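Long-range contacts in nitrite oxidoreductase subunit A (Kuenenia stuttgartiensis, PDB 7B04), which belongs to the molybdopterin oxidoreductase family and carries two bound pterin guanylate ligands, a molybdenum atom and an iron/sulfur cluster: residues Leu135-Trp140 and Asp167-Ala172; Phe161-Asn166 and Ser1025-Val1030; Arg220-Arg225 and Thr646-Phe651. All coordinates share one frame; numbering follows the deposited sequence.

Interaction 1: residues Leu135-Trp140 and Asp167-Ala172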
loop_
_atom_site.group_PDB
_atom_site.type_symbol
_atom_site.label_atom_id
_atom_site.label_comp_id
_atom_site.label_asym_id
_atom_site.label_seq_id
_atom_site.Cartn_x
_atom_site.Cartn_y
_atom_site.Cartn_z
ATOM N N LEU B 135 -22.473 -19.961 -1.871
ATOM C CA LEU B 135 -23.588 -19.119 -2.273
ATOM C C LEU B 135 -24.074 -19.506 -3.662
ATOM O O LEU B 135 -23.273 -19.810 -4.552
ATOM C CB LEU B 135 -23.196 -17.638 -2.268
ATOM C CG LEU B 135 -22.865 -17.007 -0.918
ATOM C CD1 LEU B 135 -22.328 -15.597 -1.110
ATOM C CD2 LEU B 135 -24.096 -16.998 -0.036
ATOM N N ILE B 136 -25.393 -19.495 -3.836
ATOM C CA ILE B 136 -26.027 -19.665 -5.136
ATOM C C ILE B 136 -27.091 -18.585 -5.276
ATOM O O ILE B 136 -27.801 -18.271 -4.314
ATOM C CB ILE B 136 -26.632 -21.077 -5.304
ATOM C CG1 ILE B 136 -27.246 -21.240 -6.697
ATOM C CG2 ILE B 136 -27.659 -21.367 -4.217
ATOM C CD1 ILE B 136 -27.671 -22.659 -7.014
ATOM N N ARG B 137 -27.190 -18.003 -6.466
ATOM C CA ARG B 137 -28.141 -16.925 -6.694
ATOM C C ARG B 137 -29.547 -17.489 -6.847
ATOM O O ARG B 137 -29.748 -18.535 -7.472
ATOM C CB ARG B 137 -27.754 -16.114 -7.928
ATOM C CG ARG B 137 -28.558 -14.836 -8.095
ATOM C CD ARG B 137 -28.058 -14.036 -9.278
ATOM N NE ARG B 137 -28.125 -14.822 -10.502
ATOM C CZ ARG B 137 -29.227 -14.989 -11.225
ATOM N NH1 ARG B 137 -30.367 -14.419 -10.857
ATOM N NH2 ARG B 137 -29.185 -15.728 -12.320
ATOM N N LYS B 138 -30.521 -16.785 -6.267
ATOM C CA LYS B 138 -31.892 -17.285 -6.244
ATOM C C LYS B 138 -32.447 -17.459 -7.654
ATOM O O LYS B 138 -33.060 -18.484 -7.968
ATOM C CB LYS B 138 -32.782 -16.344 -5.431
ATOM C CG LYS B 138 -34.213 -16.837 -5.275
ATOM C CD LYS B 138 -35.072 -15.840 -4.513
ATOM C CE LYS B 138 -36.456 -16.408 -4.239
ATOM N NZ LYS B 138 -37.218 -16.649 -5.496
ATOM N N GLY B 139 -32.232 -16.472 -8.523
ATOM C CA GLY B 139 -32.767 -16.573 -9.870
ATOM C C GLY B 139 -32.052 -17.557 -10.771
ATOM O O GLY B 139 -32.506 -17.771 -11.900
ATOM N N TRP B 140 -30.983 -18.191 -10.298
ATOM C CA TRP B 140 -30.349 -19.263 -11.052
ATOM C C TRP B 140 -30.757 -20.626 -10.526
ATOM O O TRP B 140 -30.999 -21.547 -11.313
ATOM C CB TRP B 140 -28.824 -19.137 -11.011
ATOM C CG TRP B 140 -28.140 -19.978 -12.050
ATOM C CD1 TRP B 140 -27.728 -19.578 -13.288
ATOM C CD2 TRP B 140 -27.810 -21.370 -11.948
ATOM N NE1 TRP B 140 -27.152 -20.630 -13.959
ATOM C CE2 TRP B 140 -27.191 -21.742 -13.159
ATOM C CE3 TRP B 140 -27.972 -22.336 -10.950
ATOM C CZ2 TRP B 140 -26.735 -23.038 -13.397
ATOM C CZ3 TRP B 140 -27.523 -23.621 -11.190
ATOM C CH2 TRP B 140 -26.910 -23.961 -12.402
ATOM N N ASP B 167 -30.968 -9.324 -7.260
ATOM C CA ASP B 167 -31.393 -10.643 -6.829
ATOM C C ASP B 167 -30.724 -10.958 -5.493
ATOM O O ASP B 167 -30.024 -10.126 -4.914
ATOM C CB ASP B 167 -31.057 -11.680 -7.901
ATOM C CG ASP B 167 -31.855 -12.961 -7.752
ATOM O OD1 ASP B 167 -32.647 -13.066 -6.793
ATOM O OD2 ASP B 167 -31.691 -13.860 -8.601
ATOM N N GLU B 168 -30.929 -12.170 -4.991
ATOM C CA GLU B 168 -30.436 -12.547 -3.675
ATOM C C GLU B 168 -29.495 -13.738 -3.781
ATOM O O GLU B 168 -29.753 -14.683 -4.532
ATOM C CB GLU B 168 -31.594 -12.880 -2.729
ATOM C CG GLU B 168 -31.166 -13.117 -1.292
ATOM C CD GLU B 168 -32.338 -13.383 -0.371
ATOM O OE1 GLU B 168 -33.485 -13.417 -0.865
ATOM O OE2 GLU B 168 -32.112 -13.559 0.845
ATOM N N LEU B 169 -28.404 -13.684 -3.020
ATOM C CA LEU B 169 -27.466 -14.793 -2.921
ATOM C C LEU B 169 -27.828 -15.626 -1.697
ATOM O O LEU B 169 -27.753 -15.140 -0.564
ATOM C CB LEU B 169 -26.031 -14.280 -2.829
ATOM C CG LEU B 169 -25.510 -13.585 -4.088
ATOM C CD1 LEU B 169 -24.170 -12.926 -3.823
ATOM C CD2 LEU B 169 -25.409 -14.571 -5.243
ATOM N N LEU B 170 -28.217 -16.873 -1.930
ATOM C CA LEU B 170 -28.696 -17.770 -0.889
ATOM C C LEU B 170 -27.597 -18.728 -0.447
ATOM O O LEU B 170 -26.655 -19.019 -1.188
ATOM C CB LEU B 170 -29.912 -18.558 -1.385
ATOM C CG LEU B 170 -31.092 -17.703 -1.848
ATOM C CD1 LEU B 170 -32.182 -18.573 -2.457
ATOM C CD2 LEU B 170 -31.638 -16.875 -0.693
ATOM N N ARG B 171 -27.730 -19.220 0.781
ATOM C CA ARG B 171 -26.772 -20.189 1.292
ATOM C C ARG B 171 -26.998 -21.549 0.646
ATOM O O ARG B 171 -28.136 -21.967 0.418
ATOM C CB ARG B 171 -26.898 -20.317 2.813
ATOM C CG ARG B 171 -25.935 -21.326 3.427
ATOM C CD ARG B 171 -26.256 -21.633 4.881
ATOM N NE ARG B 171 -25.301 -22.587 5.443
ATOM C CZ ARG B 171 -24.292 -22.250 6.240
ATOM N NH1 ARG B 171 -24.110 -20.983 6.579
ATOM N NH2 ARG B 171 -23.467 -23.181 6.703
ATOM N N ALA B 172 -25.904 -22.240 0.350
ATOM C CA ALA B 172 -25.961 -23.593 -0.170
ATOM C C ALA B 172 -24.979 -24.464 0.593
ATOM O O ALA B 172 -23.915 -24.004 1.021
ATOM C CB ALA B 172 -25.643 -23.634 -1.672
#

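Interaction 2: residues Phe161-Asn166 and Ser1025-Val1030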
loop_
_atom_site.group_PDB
_atom_site.type_symbol
_atom_site.label_atom_id
_atom_site.label_comp_id
_atom_site.label_asym_id
_atom_site.label_seq_id
_atom_site.Cartn_x
_atom_site.Cartn_y
_atom_site.Cartn_z
ATOM N N PHE B 161 -31.314 -12.596 -15.182
ATOM C CA PHE B 161 -29.973 -12.602 -15.754
ATOM C C PHE B 161 -29.562 -11.209 -16.209
ATOM O O PHE B 161 -28.373 -10.873 -16.170
ATOM C CB PHE B 161 -29.879 -13.578 -16.930
ATOM C CG PHE B 161 -29.897 -15.032 -16.533
ATOM C CD1 PHE B 161 -30.312 -15.428 -15.274
ATOM C CD2 PHE B 161 -29.476 -16.003 -17.423
ATOM C CE1 PHE B 161 -30.325 -16.765 -14.921
ATOM C CE2 PHE B 161 -29.479 -17.337 -17.067
ATOM C CZ PHE B 161 -29.905 -17.718 -15.818
ATOM N N ASP B 162 -30.527 -10.392 -16.632
ATOM C CA ASP B 162 -30.235 -9.012 -16.999
ATOM C C ASP B 162 -30.019 -8.139 -15.771
ATOM O O ASP B 162 -29.216 -7.200 -15.815
ATOM C CB ASP B 162 -31.364 -8.440 -17.858
ATOM C CG ASP B 162 -32.705 -8.449 -17.147
ATOM O OD1 ASP B 162 -32.832 -9.134 -16.109
ATOM O OD2 ASP B 162 -33.630 -7.760 -17.623
ATOM N N ASN B 163 -30.724 -8.426 -14.679
ATOM C CA ASN B 163 -30.583 -7.708 -13.416
ATOM C C ASN B 163 -30.154 -8.716 -12.353
ATOM O O ASN B 163 -30.988 -9.264 -11.627
ATOM C CB ASN B 163 -31.891 -7.007 -13.042
ATOM C CG ASN B 163 -31.726 -6.035 -11.889
ATOM O OD1 ASN B 163 -30.632 -5.876 -11.347
ATOM N ND2 ASN B 163 -32.816 -5.378 -11.510
ATOM N N ARG B 164 -28.846 -8.957 -12.264
ATOM C CA ARG B 164 -28.287 -9.849 -11.256
ATOM C C ARG B 164 -27.897 -9.127 -9.974
ATOM O O ARG B 164 -27.522 -9.791 -9.000
ATOM C CB ARG B 164 -27.050 -10.572 -11.801
ATOM C CG ARG B 164 -27.323 -11.748 -12.721
ATOM C CD ARG B 164 -26.037 -12.533 -12.947
ATOM N NE ARG B 164 -26.230 -13.732 -13.756
ATOM C CZ ARG B 164 -25.974 -13.802 -15.059
ATOM N NH1 ARG B 164 -25.515 -12.739 -15.704
ATOM N NH2 ARG B 164 -26.176 -14.936 -15.718
ATOM N N GLY B 165 -27.980 -7.800 -9.944
ATOM C CA GLY B 165 -27.532 -7.051 -8.787
ATOM C C GLY B 165 -28.647 -6.725 -7.818
ATOM O O GLY B 165 -28.396 -6.202 -6.728
ATOM N N ASN B 166 -29.884 -7.029 -8.206
ATOM C CA ASN B 166 -31.038 -6.880 -7.331
ATOM C C ASN B 166 -31.651 -8.223 -6.958
ATOM O O ASN B 166 -32.749 -8.261 -6.392
ATOM C CB ASN B 166 -32.086 -5.976 -7.982
ATOM C CG ASN B 166 -31.605 -4.546 -8.126
ATOM O OD1 ASN B 166 -31.427 -4.048 -9.238
ATOM N ND2 ASN B 166 -31.385 -3.879 -6.999
ATOM N N SER B 1025 -19.089 0.238 -7.407
ATOM C CA SER B 1025 -20.471 0.484 -7.027
ATOM C C SER B 1025 -21.385 -0.525 -7.706
ATOM O O SER B 1025 -21.347 -0.694 -8.928
ATOM C CB SER B 1025 -20.879 1.908 -7.406
ATOM O OG SER B 1025 -20.065 2.866 -6.753
ATOM N N SER B 1026 -22.203 -1.198 -6.909
ATOM C CA SER B 1026 -23.192 -2.143 -7.400
ATOM C C SER B 1026 -24.583 -1.559 -7.193
ATOM O O SER B 1026 -24.747 -0.453 -6.672
ATOM C CB SER B 1026 -23.044 -3.494 -6.697
ATOM O OG SER B 1026 -23.416 -3.403 -5.333
ATOM N N ASP B 1027 -25.595 -2.313 -7.625
ATOM C CA ASP B 1027 -26.973 -1.880 -7.419
ATOM C C ASP B 1027 -27.269 -1.689 -5.937
ATOM O O ASP B 1027 -27.684 -0.606 -5.511
ATOM C CB ASP B 1027 -27.939 -2.894 -8.033
ATOM C CG ASP B 1027 -27.919 -2.878 -9.549
ATOM O OD1 ASP B 1027 -27.678 -1.800 -10.131
ATOM O OD2 ASP B 1027 -28.145 -3.945 -10.157
ATOM N N LYS B 1028 -27.010 -2.720 -5.129
ATOM C CA LYS B 1028 -27.396 -2.691 -3.721
ATOM C C LYS B 1028 -26.604 -1.665 -2.922
ATOM O O LYS B 1028 -27.143 -1.075 -1.978
ATOM C CB LYS B 1028 -27.235 -4.080 -3.112
ATOM C CG LYS B 1028 -28.213 -5.089 -3.672
ATOM C CD LYS B 1028 -27.960 -6.473 -3.123
ATOM C CE LYS B 1028 -28.905 -7.470 -3.756
ATOM N NZ LYS B 1028 -28.629 -8.865 -3.318
ATOM N N THR B 1029 -25.332 -1.444 -3.264
ATOM C CA THR B 1029 -24.564 -0.428 -2.551
ATOM C C THR B 1029 -25.139 0.958 -2.811
ATOM O O THR B 1029 -25.185 1.797 -1.904
ATOM C CB THR B 1029 -23.089 -0.486 -2.951
ATOM O OG1 THR B 1029 -22.960 -0.291 -4.364
ATOM C CG2 THR B 1029 -22.486 -1.828 -2.568
ATOM N N VAL B 1030 -25.574 1.216 -4.045
ATOM C CA VAL B 1030 -26.229 2.483 -4.355
ATOM C C VAL B 1030 -27.572 2.584 -3.636
ATOM O O VAL B 1030 -27.919 3.645 -3.102
ATOM C CB VAL B 1030 -26.379 2.650 -5.879
ATOM C CG1 VAL B 1030 -27.211 3.880 -6.201
ATOM C CG2 VAL B 1030 -25.009 2.749 -6.535
#

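Interaction 3: residues Arg220-Arg225 and Thr646-Phe651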
loop_
_atom_site.group_PDB
_atom_site.type_symbol
_atom_site.label_atom_id
_atom_site.label_comp_id
_atom_site.label_asym_id
_atom_site.label_seq_id
_atom_site.Cartn_x
_atom_site.Cartn_y
_atom_site.Cartn_z
ATOM N N ARG B 220 -16.557 -25.896 -25.434
ATOM C CA ARG B 220 -15.714 -24.744 -25.744
ATOM C C ARG B 220 -16.390 -23.425 -25.400
ATOM O O ARG B 220 -15.753 -22.368 -25.503
ATOM C CB ARG B 220 -15.272 -24.773 -27.205
ATOM C CG ARG B 220 -14.081 -25.711 -27.384
ATOM C CD ARG B 220 -13.067 -25.247 -28.412
ATOM N NE ARG B 220 -11.970 -26.209 -28.516
ATOM C CZ ARG B 220 -11.321 -26.507 -29.639
ATOM N NH1 ARG B 220 -10.341 -27.399 -29.613
ATOM N NH2 ARG B 220 -11.647 -25.925 -30.787
ATOM N N THR B 221 -17.664 -23.468 -25.021
ATOM C CA THR B 221 -18.354 -22.327 -24.444
ATOM C C THR B 221 -18.099 -22.200 -22.949
ATOM O O THR B 221 -18.487 -21.190 -22.353
ATOM C CB THR B 221 -19.861 -22.423 -24.703
ATOM O OG1 THR B 221 -20.343 -23.703 -24.283
ATOM C CG2 THR B 221 -20.158 -22.253 -26.187
ATOM N N PHE B 222 -17.471 -23.201 -22.330
ATOM C CA PHE B 222 -17.062 -23.114 -20.936
ATOM C C PHE B 222 -15.712 -22.421 -20.861
ATOM O O PHE B 222 -14.754 -22.830 -21.528
ATOM C CB PHE B 222 -16.963 -24.492 -20.280
ATOM C CG PHE B 222 -16.602 -24.448 -18.811
ATOM C CD1 PHE B 222 -17.589 -24.497 -17.842
ATOM C CD2 PHE B 222 -15.278 -24.354 -18.400
ATOM C CE1 PHE B 222 -17.268 -24.462 -16.496
ATOM C CE2 PHE B 222 -14.953 -24.318 -17.055
ATOM C CZ PHE B 222 -15.948 -24.372 -16.104
ATOM N N LYS B 223 -15.633 -21.383 -20.043
ATOM C CA LYS B 223 -14.405 -20.624 -19.878
ATOM C C LYS B 223 -13.943 -20.785 -18.438
ATOM O O LYS B 223 -14.587 -20.286 -17.508
ATOM C CB LYS B 223 -14.632 -19.162 -20.244
ATOM C CG LYS B 223 -14.511 -18.878 -21.737
ATOM C CD LYS B 223 -15.586 -19.501 -22.594
ATOM C CE LYS B 223 -15.256 -19.305 -24.064
ATOM N NZ LYS B 223 -15.123 -17.859 -24.431
ATOM N N GLY B 224 -12.829 -21.481 -18.260
ATOM C CA GLY B 224 -12.287 -21.715 -16.942
ATOM C C GLY B 224 -10.971 -20.999 -16.745
ATOM O O GLY B 224 -9.978 -21.279 -17.424
ATOM N N ARG B 225 -10.956 -20.046 -15.827
ATOM C CA ARG B 225 -9.780 -19.233 -15.573
ATOM C C ARG B 225 -9.198 -19.567 -14.211
ATOM O O ARG B 225 -9.880 -19.410 -13.196
ATOM C CB ARG B 225 -10.133 -17.750 -15.622
ATOM C CG ARG B 225 -9.020 -16.862 -15.096
ATOM C CD ARG B 225 -8.996 -15.512 -15.801
ATOM N NE ARG B 225 -7.831 -14.746 -15.381
ATOM C CZ ARG B 225 -7.826 -13.442 -15.139
ATOM N NH1 ARG B 225 -8.929 -12.727 -15.271
ATOM N NH2 ARG B 225 -6.702 -12.854 -14.756
ATOM N N THR B 646 -18.785 -17.298 -24.795
ATOM C CA THR B 646 -18.761 -17.619 -23.372
ATOM C C THR B 646 -20.193 -17.811 -22.895
ATOM O O THR B 646 -21.010 -16.887 -22.976
ATOM C CB THR B 646 -18.080 -16.526 -22.547
ATOM O OG1 THR B 646 -16.783 -16.243 -23.088
ATOM C CG2 THR B 646 -17.945 -16.955 -21.093
ATOM N N LYS B 647 -20.490 -19.008 -22.411
ATOM C CA LYS B 647 -21.795 -19.346 -21.866
ATOM C C LYS B 647 -21.724 -19.823 -20.428
ATOM O O LYS B 647 -22.692 -19.652 -19.684
ATOM C CB LYS B 647 -22.473 -20.421 -22.730
ATOM C CG LYS B 647 -22.884 -19.911 -24.099
ATOM C CD LYS B 647 -23.970 -18.859 -23.971
ATOM C CE LYS B 647 -24.463 -18.400 -25.327
ATOM N NZ LYS B 647 -25.539 -17.378 -25.201
ATOM N N VAL B 648 -20.607 -20.423 -20.023
ATOM C CA VAL B 648 -20.340 -20.774 -18.635
ATOM C C VAL B 648 -18.960 -20.238 -18.283
ATOM O O VAL B 648 -18.052 -20.246 -19.121
ATOM C CB VAL B 648 -20.410 -22.296 -18.389
ATOM C CG1 VAL B 648 -20.304 -22.598 -16.903
ATOM C CG2 VAL B 648 -21.689 -22.874 -18.952
ATOM N N LEU B 649 -18.807 -19.761 -17.050
ATOM C CA LEU B 649 -17.580 -19.105 -16.628
ATOM C C LEU B 649 -17.342 -19.418 -15.161
ATOM O O LEU B 649 -18.269 -19.355 -14.349
ATOM C CB LEU B 649 -17.660 -17.591 -16.844
ATOM C CG LEU B 649 -16.507 -16.745 -16.307
ATOM C CD1 LEU B 649 -15.191 -17.201 -16.915
ATOM C CD2 LEU B 649 -16.749 -15.270 -16.588
ATOM N N TRP B 650 -16.099 -19.765 -14.829
ATOM C CA TRP B 650 -15.729 -20.002 -13.441
ATOM C C TRP B 650 -14.271 -19.617 -13.229
ATOM O O TRP B 650 -13.405 -20.026 -14.012
ATOM C CB TRP B 650 -15.975 -21.472 -13.090
ATOM C CG TRP B 650 -15.629 -21.875 -11.704
ATOM C CD1 TRP B 650 -15.669 -21.102 -10.582
ATOM C CD2 TRP B 650 -15.231 -23.180 -11.280
ATOM N NE1 TRP B 650 -15.301 -21.844 -9.486
ATOM C CE2 TRP B 650 -15.025 -23.123 -9.890
ATOM C CE3 TRP B 650 -15.014 -24.389 -11.946
ATOM C CZ2 TRP B 650 -14.617 -24.230 -9.152
ATOM C CZ3 TRP B 650 -14.608 -25.485 -11.214
ATOM C CH2 TRP B 650 -14.415 -25.399 -9.830
ATOM N N PHE B 651 -14.006 -18.832 -12.178
ATOM C CA PHE B 651 -12.679 -18.264 -11.964
ATOM C C PHE B 651 -12.325 -18.175 -10.482
ATOM O O PHE B 651 -13.167 -17.798 -9.663
ATOM C CB PHE B 651 -12.584 -16.876 -12.615
ATOM C CG PHE B 651 -13.716 -15.950 -12.253
ATOM C CD1 PHE B 651 -14.916 -16.002 -12.939
ATOM C CD2 PHE B 651 -13.566 -15.010 -11.245
ATOM C CE1 PHE B 651 -15.961 -15.156 -12.611
ATOM C CE2 PHE B 651 -14.604 -14.157 -10.916
ATOM C CZ PHE B 651 -15.803 -14.231 -11.600
#

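Interaction 1: residues Leu135-Trp140 and Asp167-Ala172
At one edge of a mixed beta-sheet, strand 169-171 pairs antiparallel with strand 135-137, its outermost position following from the strand order within the chain. Ile136 and Leu170 form the hydrogen-bonded pair: Ile136 N donates to Leu170 O at 3.0 Å, and Leu170 N returns a bond to Ile136 O at 2.8 Å. The ladder runs on into helix 138-145 through Lys138 N, 2.8 Å from Glu168 O and nearly along the C=O axis. There Asp167 OD2 takes two donors. Gly139 N approaches its syn lone pair at 2.7 Å, while Arg137 NH1 makes a salt bridge of equal length whose hydrogen bond is weak by angle, 129°. A bend at chi3 (58°) brings the guanidinium round to this oxygen, with its plane 63° from the carboxylate. On the Leu135 face, Leu169 CD2 packs on Arg137 CB; on the other face, Ile136 CG2 meets Ala172 CB at 4.0 Å, and Leu170 CD1 lies against Lys138 CB. Asp692 pairs with Arg137 NE. Sharing one carboxylate oxygen between an arginine and a backbone N-H in the helix's first turn would be expected to stabilise the ionised form of Asp167.

Interaction 2: residues Phe161-Asn166 and Ser1025-Val1030
Lys1028 lays its aliphatic chain along the carbonyl of Gly165, with CG and CE each 3.3 Å from Gly165 O and CD between them at 3.6 Å. The chain is extended beyond CG, which is why successive methylenes can line the same oxygen while NZ continues past it. The ammonium then finds its strongest polar partner in Asp167 O, just after the loop segment; Glu689 adds a long, weak ion pair.

Asp1027, in the first turn of helix 1027-1033, is directed at the loop. Its CG stands beside the backbone N and anti to the carbonyl carbon (chi1 -71°), a setting that carries OD2 to within 3.4 Å of Gly165 CA. The absence of a side chain at Gly165 matters here, since its CA and the carboxylate oxygen meet directly. Asn166 comes across Asp1027 at about a right angle, yet its amide plane lies only 6° from that of the carboxylate. The amide also rests on the aspartate's methylene, Asn166 ND2 being 3.7 Å from Asp1027 CB.

The contact joins the loop between helix 153-158 and strand 169-171 to the start of a helix more than 850 residues later. Ser1026 is the N-cap, and its backbone N donates to Thr1029 OG1 at 2.8 Å. Behind Asp1027, Phe995 and Val998 of helix 994-999 pack on its side chain, and Tyr690 OH bonds to its backbone N. A carboxylate at the N-terminal turn lies where the helix dipole would probably favour its negative charge, while the lysine combines methylene packing with a polar end bound to the backbone.

Interaction 3: residues Arg220-Arg225 and Thr646-Phe651
Lys223 NZ donates to Thr646 OG1 at 2.7 Å, and the same ammonium is gripped from outside by Ser644 O and by a salt bridge to Glu612. Bends at chi2 (67°) and chi4 fold the lysine back along its strand to reach the threonine, with Lys223 CD 3.5 Å from the hydroxyl oxygen. Next come the backbone bonds. Thr221 O accepts both Lys647 N, at 3.0 Å, and Val648 N, at 3.2 Å; the Val648 donor stands 37° above the carbonyl plane, the Lys647 donor only 15° from it. Beyond this bifurcated start, Lys223 N bonds to Val648 O, Trp650 N to Lys223 O and Arg225 N to Trp650 O.

This alternation is the parallel ladder of strands 222-226 and 648-652, which run in nearly the same local direction. They lie in the interior of a mixed sheet, flanked by strands 265-266 and 676-681.

On one face, Phe222 meets Val648 obliquely, CD1 to CG1 at 3.4 Å, and its CZ lies 4.2 Å from Trp650 CB, at the edge of the indole. Phe222 and Trp650 run side by side, pointing the same way; helix 238-254 covers both, and helix 734-749 packs on the indole. The other face carries Leu649, with CD1 3.9 Å from Lys223 CB, and the Arg225-Phe651 pair, which touch through their CB atoms. The arginine's far end turns away to Asn269.

Interactions 1 and 3 reach the same mixed sheet. Strands 135-137 and 169-171 lie at one edge, and strands 648-652 and 222-226 farther in, with 693-696 and 676-681 between the pairs; the two contacts are about 19 Å apart between centres. Interaction 2 touches interaction 1, their centres about 13 Å apart: the lysine of interaction 2 reaches the backbone of Asp167 in interaction 1, and Trp140 CD1 packs against Phe161 CZ at 3.8 Å. Asp692 forms salt bridges with both Arg137 and Arg164. Interaction 3 comes near the cofactors: the Arg225 side chain is about 5 Å from a bound MD1 and about 9 Å from the molybdenum atom, whereas the Leu135 side chain of interaction 1 is about 13 Å from an MD1.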